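Local structure of mandelate racemase / muconate lactonizing enzyme family protein (Agrobacterium tumefaciens, 4DXK) at residues Met1-Ala12 with Tyr48-Gln60. The protein belongs to the mandelate racemase subgroup of the enolase superfamily, carries bound sodium, and probably acts as a lyase or racemase on a substrate that is not known. Numbering follows the deposited sequence. Where two conformers were deposited one is given.
Sequences MKITKLETVRVA and YIAPRVIGRDPLQ
The carbonyl oxygen of R56 is gripped twice by the start of strand 3-11: I3 N donates to R56 O over 2.8 Å in a nearly straight bond (167°), and the CA-H of K2 adds a weaker contact to the same oxygen. In return G55 N gives its hydrogen to I3 O, also at 2.8 Å, so that both backbone polar groups of I3 are spent on the turn behind helix 38-53. This is a type II turn, V53 to R56, in which G55 adopts a positive phi (94°) suited to glycine. Such pairing ties the first strand of the enolase-type N-terminal domain, where an antiparallel sheet packs against helices, to the exit of its first helix; the last turns of that helix, 48-53, run almost antiparallel to the strand. Beside the paired backbones, I3 CG1 lies 3.9 Å from P58 CB, the two side chains passing alongside with opposite headings. L6, with CG beside its backbone N (chi1 -69°), brings CD1 to within 3.6 Å of A50 CA, among I49, A50 and V53. I54 CD1 reaches the T4 carbonyl, 3.6 Å from T4 O, and meets I3 CG2. At the chain start, the M1 side chain runs across the P58 ring at about a right angle, M1 CG 3.5 Å from P58 CG, while one water links M1 N to D57 OD1. That same carboxylate oxygen also accepts a hydrogen bond from L59 N, which lies out of the carboxylate plane; this closes an Asx turn. A second water joins K2 NZ to G55 O.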
loop_
_atom_site.group_PDB
_atom_site.type_symbol
_atom_site.label_atom_id
_atom_site.label_comp_id
_atom_site.label_asym_id
_atom_site.label_seq_id
_atom_site.Cartn_x
_atom_site.Cartn_y
_atom_site.Cartn_z
ATOM N N MET A 1 12.923 34.804 -36.380
ATOM C CA MET A 1 13.431 35.964 -35.651
ATOM C C MET A 1 14.331 35.518 -34.506
ATOM O O MET A 1 14.406 34.326 -34.188
ATOM C CB MET A 1 12.285 36.874 -35.184
ATOM C CG MET A 1 11.641 36.496 -33.860
ATOM S SD MET A 1 10.076 37.359 -33.536
ATOM C CE MET A 1 8.932 36.281 -34.386
ATOM N N LYS A 2 15.046 36.478 -33.925
ATOM C CA LYS A 2 15.983 36.228 -32.838
ATOM C C LYS A 2 15.814 37.266 -31.746
ATOM O O LYS A 2 15.526 38.434 -32.017
ATOM C CB LYS A 2 17.425 36.292 -33.348
ATOM C CG LYS A 2 17.788 35.227 -34.369
ATOM C CD LYS A 2 19.220 35.399 -34.853
ATOM C CE LYS A 2 19.667 34.209 -35.696
ATOM N NZ LYS A 2 21.061 34.370 -36.202
ATOM N N ILE A 3 16.023 36.829 -30.510
ATOM C CA ILE A 3 16.036 37.722 -29.362
ATOM C C ILE A 3 17.282 38.598 -29.436
ATOM O O ILE A 3 18.394 38.100 -29.649
ATOM C CB ILE A 3 16.037 36.918 -28.053
ATOM C CG1 ILE A 3 14.731 36.121 -27.923
ATOM C CG2 ILE A 3 16.258 37.834 -26.855
ATOM C CD1 ILE A 3 14.737 35.101 -26.799
ATOM N N THR A 4 17.094 39.905 -29.282
ATOM C CA THR A 4 18.207 40.842 -29.348
ATOM C C THR A 4 18.543 41.465 -28.001
ATOM O O THR A 4 19.701 41.803 -27.747
ATOM C CB THR A 4 17.901 41.981 -30.323
ATOM O OG1 THR A 4 16.603 42.500 -30.009
ATOM C CG2 THR A 4 17.941 41.485 -31.768
ATOM N N LYS A 5 17.530 41.719 -27.176
ATOM C CA LYS A 5 17.751 42.380 -25.887
ATOM C C LYS A 5 16.813 41.840 -24.824
ATOM O O LYS A 5 15.677 41.471 -25.118
ATOM C CB LYS A 5 17.508 43.890 -25.985
ATOM C CG LYS A 5 18.253 44.607 -27.084
ATOM C CD LYS A 5 17.729 46.024 -27.267
ATOM C CE LYS A 5 17.722 46.794 -25.956
ATOM N NZ LYS A 5 17.344 48.231 -26.145
ATOM N N LEU A 6 17.291 41.812 -23.586
ATOM C CA LEU A 6 16.434 41.576 -22.434
ATOM C C LEU A 6 16.413 42.831 -21.600
ATOM O O LEU A 6 17.467 43.359 -21.218
ATOM C CB LEU A 6 16.946 40.439 -21.556
ATOM C CG LEU A 6 16.911 39.008 -22.058
ATOM C CD1 LEU A 6 17.087 38.048 -20.874
ATOM C CD2 LEU A 6 15.626 38.722 -22.832
ATOM N N GLU A 7 15.216 43.312 -21.307
ATOM C CA GLU A 7 15.032 44.536 -20.547
ATOM C C GLU A 7 14.238 44.197 -19.293
ATOM O O GLU A 7 13.231 43.488 -19.366
ATOM C CB GLU A 7 14.284 45.564 -21.400
ATOM C CG GLU A 7 13.851 46.812 -20.650
ATOM C CD GLU A 7 13.039 47.760 -21.515
ATOM O OE1 GLU A 7 12.636 47.378 -22.637
ATOM O OE2 GLU A 7 12.796 48.898 -21.073
ATOM N N THR A 8 14.689 44.679 -18.144
ATOM C CA THR A 8 13.894 44.571 -16.933
ATOM C C THR A 8 13.449 45.955 -16.492
ATOM O O THR A 8 14.181 46.936 -16.659
ATOM C CB THR A 8 14.668 43.888 -15.807
ATOM O OG1 THR A 8 15.962 44.493 -15.685
ATOM C CG2 THR A 8 14.827 42.397 -16.094
ATOM N N VAL A 9 12.247 46.030 -15.925
ATOM C CA VAL A 9 11.656 47.290 -15.492
ATOM C C VAL A 9 11.113 47.114 -14.085
ATOM O O VAL A 9 10.425 46.126 -13.793
ATOM C CB VAL A 9 10.498 47.713 -16.420
ATOM C CG1 VAL A 9 9.924 49.059 -15.995
ATOM C CG2 VAL A 9 10.961 47.770 -17.863
ATOM N N ARG A 10 11.430 48.076 -13.223
ATOM C CA ARG A 10 10.879 48.137 -11.877
ATOM C C ARG A 10 10.330 49.532 -11.622
ATOM O O ARG A 10 10.749 50.504 -12.263
ATOM C CB ARG A 10 11.935 47.801 -10.817
ATOM C CG ARG A 10 12.368 46.344 -10.844
ATOM C CD ARG A 10 13.306 45.972 -9.698
ATOM N NE ARG A 10 14.621 46.596 -9.822
ATOM C CZ ARG A 10 15.042 47.615 -9.083
ATOM N NH1 ARG A 10 14.253 48.138 -8.152
ATOM N NH2 ARG A 10 16.255 48.114 -9.276
ATOM N N VAL A 11 9.399 49.630 -10.678
ATOM C CA VAL A 11 8.875 50.922 -10.245
ATOM C C VAL A 11 8.929 51.033 -8.725
ATOM O O VAL A 11 8.552 50.107 -8.003
ATOM C CB VAL A 11 7.444 51.183 -10.771
ATOM C CG1 VAL A 11 7.442 51.261 -12.287
ATOM C CG2 VAL A 11 6.473 50.112 -10.292
ATOM N N ALA A 12 9.406 52.173 -8.235
ATOM C CA ALA A 12 9.640 52.335 -6.805
ATOM C C ALA A 12 8.344 52.293 -6.007
ATOM O O ALA A 12 8.346 51.948 -4.824
ATOM C CB ALA A 12 10.388 53.635 -6.532
ATOM N N TYR A 48 21.847 35.159 -15.653
ATOM C CA TYR A 48 21.626 33.774 -16.075
ATOM C C TYR A 48 20.839 33.646 -17.381
ATOM O O TYR A 48 21.255 32.930 -18.293
ATOM C CB TYR A 48 20.904 33.002 -14.963
ATOM C CG TYR A 48 20.902 31.505 -15.174
ATOM C CD1 TYR A 48 19.897 30.870 -15.899
ATOM C CD2 TYR A 48 21.924 30.726 -14.650
ATOM C CE1 TYR A 48 19.912 29.502 -16.095
ATOM C CE2 TYR A 48 21.950 29.359 -14.837
ATOM C CZ TYR A 48 20.942 28.754 -15.555
ATOM O OH TYR A 48 20.990 27.389 -15.733
ATOM N N ILE A 49 19.698 34.323 -17.477
ATOM C CA ILE A 49 18.865 34.170 -18.666
ATOM C C ILE A 49 19.513 34.819 -19.893
ATOM O O ILE A 49 19.632 34.181 -20.943
ATOM C CB ILE A 49 17.426 34.704 -18.475
ATOM C CG1 ILE A 49 16.736 33.985 -17.314
ATOM C CG2 ILE A 49 16.625 34.525 -19.757
ATOM C CD1 ILE A 49 15.276 34.356 -17.141
ATOM N N ALA A 50 19.940 36.070 -19.758
ATOM C CA ALA A 50 20.479 36.815 -20.897
ATOM C C ALA A 50 21.571 36.086 -21.700
ATOM O O ALA A 50 21.440 35.960 -22.916
ATOM C CB ALA A 50 20.943 38.195 -20.461
ATOM N N PRO A 51 22.632 35.581 -21.037
ATOM C CA PRO A 51 23.658 34.924 -21.862
ATOM C C PRO A 51 23.155 33.659 -22.555
ATOM O O PRO A 51 23.754 33.241 -23.552
ATOM C CB PRO A 51 24.772 34.593 -20.858
ATOM C CG PRO A 51 24.111 34.605 -19.524
ATOM C CD PRO A 51 23.025 35.639 -19.617
ATOM N N ARG A 52 22.076 33.062 -22.053
ATOM C CA ARG A 52 21.534 31.851 -22.648
ATOM C C ARG A 52 20.513 32.098 -23.751
ATOM O O ARG A 52 20.210 31.186 -24.524
ATOM C CB ARG A 52 20.906 30.971 -21.573
ATOM C CG ARG A 52 21.942 30.320 -20.692
ATOM C CD ARG A 52 21.331 29.660 -19.471
ATOM N NE ARG A 52 22.346 28.932 -18.714
ATOM C CZ ARG A 52 23.250 29.505 -17.929
ATOM N NH1 ARG A 52 23.269 30.822 -17.772
ATOM N NH2 ARG A 52 24.141 28.757 -17.287
ATOM N N VAL A 53 19.960 33.305 -23.832
ATOM C CA VAL A 53 18.860 33.518 -24.777
ATOM C C VAL A 53 19.090 34.590 -25.844
ATOM O O VAL A 53 18.391 34.592 -26.852
ATOM C CB VAL A 53 17.512 33.783 -24.066
ATOM C CG1 VAL A 53 17.226 32.694 -23.044
ATOM C CG2 VAL A 53 17.500 35.165 -23.422
ATOM N N ILE A 54 20.030 35.507 -25.639
ATOM C CA ILE A 54 20.326 36.475 -26.692
ATOM C C ILE A 54 20.796 35.712 -27.923
ATOM O O ILE A 54 21.688 34.858 -27.830
ATOM C CB ILE A 54 21.410 37.493 -26.278
ATOM C CG1 ILE A 54 20.959 38.301 -25.063
ATOM C CG2 ILE A 54 21.768 38.418 -27.451
ATOM C CD1 ILE A 54 19.743 39.147 -25.315
ATOM N N GLY A 55 20.187 36.011 -29.067
ATOM C CA GLY A 55 20.526 35.342 -30.309
ATOM C C GLY A 55 19.646 34.140 -30.614
ATOM O O GLY A 55 19.714 33.592 -31.715
ATOM N N ARG A 56 18.820 33.723 -29.652
ATOM C CA ARG A 56 17.976 32.536 -29.818
ATOM C C ARG A 56 16.625 32.863 -30.454
ATOM O O ARG A 56 16.125 33.987 -30.347
ATOM C CB ARG A 56 17.745 31.863 -28.465
ATOM C CG ARG A 56 19.003 31.279 -27.831
ATOM C CD ARG A 56 19.346 29.928 -28.443
ATOM N NE ARG A 56 18.214 29.012 -28.312
ATOM C CZ ARG A 56 18.040 28.146 -27.316
ATOM N NH1 ARG A 56 18.950 28.020 -26.352
ATOM N NH2 ARG A 56 16.955 27.382 -27.292
ATOM N N ASP A 57 16.023 31.854 -31.076
ATOM C CA ASP A 57 14.708 31.974 -31.688
ATOM C C ASP A 57 13.651 31.902 -30.579
ATOM O O ASP A 57 13.507 30.870 -29.923
ATOM C CB ASP A 57 14.546 30.815 -32.676
ATOM C CG ASP A 57 13.236 30.842 -33.429
ATOM O OD1 ASP A 57 12.311 31.589 -33.051
ATOM O OD2 ASP A 57 13.141 30.083 -34.422
ATOM N N PRO A 58 12.897 32.995 -30.356
ATOM C CA PRO A 58 11.932 33.008 -29.250
ATOM C C PRO A 58 10.746 32.073 -29.476
ATOM O O PRO A 58 10.045 31.779 -28.508
ATOM C CB PRO A 58 11.455 34.466 -29.237
ATOM C CG PRO A 58 11.574 34.888 -30.696
ATOM C CD PRO A 58 12.849 34.234 -31.157
ATOM N N LEU A 59 10.513 31.637 -30.713
ATOM C CA LEU A 59 9.365 30.776 -30.996
ATOM C C LEU A 59 9.558 29.331 -30.528
ATOM O O LEU A 59 8.591 28.564 -30.493
ATOM C CB LEU A 59 9.014 30.789 -32.488
ATOM C CG LEU A 59 8.580 32.121 -33.095
ATOM C CD1 LEU A 59 8.188 31.940 -34.562
ATOM C CD2 LEU A 59 7.442 32.720 -32.298
ATOM N N GLN A 60 10.788 28.938 -30.201
ATOM C CA GLN A 60 11.027 27.594 -29.661
ATOM C C GLN A 60 10.734 27.601 -28.168
ATOM O O GLN A 60 11.641 27.499 -27.340
ATOM C CB GLN A 60 12.463 27.157 -29.934
ATOM C CG GLN A 60 12.798 27.050 -31.424
ATOM C CD GLN A 60 14.223 26.633 -31.657
ATOM O OE1 GLN A 60 15.147 27.414 -31.448
ATOM N NE2 GLN A 60 14.422 25.386 -32.064
HETATM O O HOH W 1 11.207 33.149 -35.061
HETATM O O HOH W 2 21.898 34.108 -33.341
#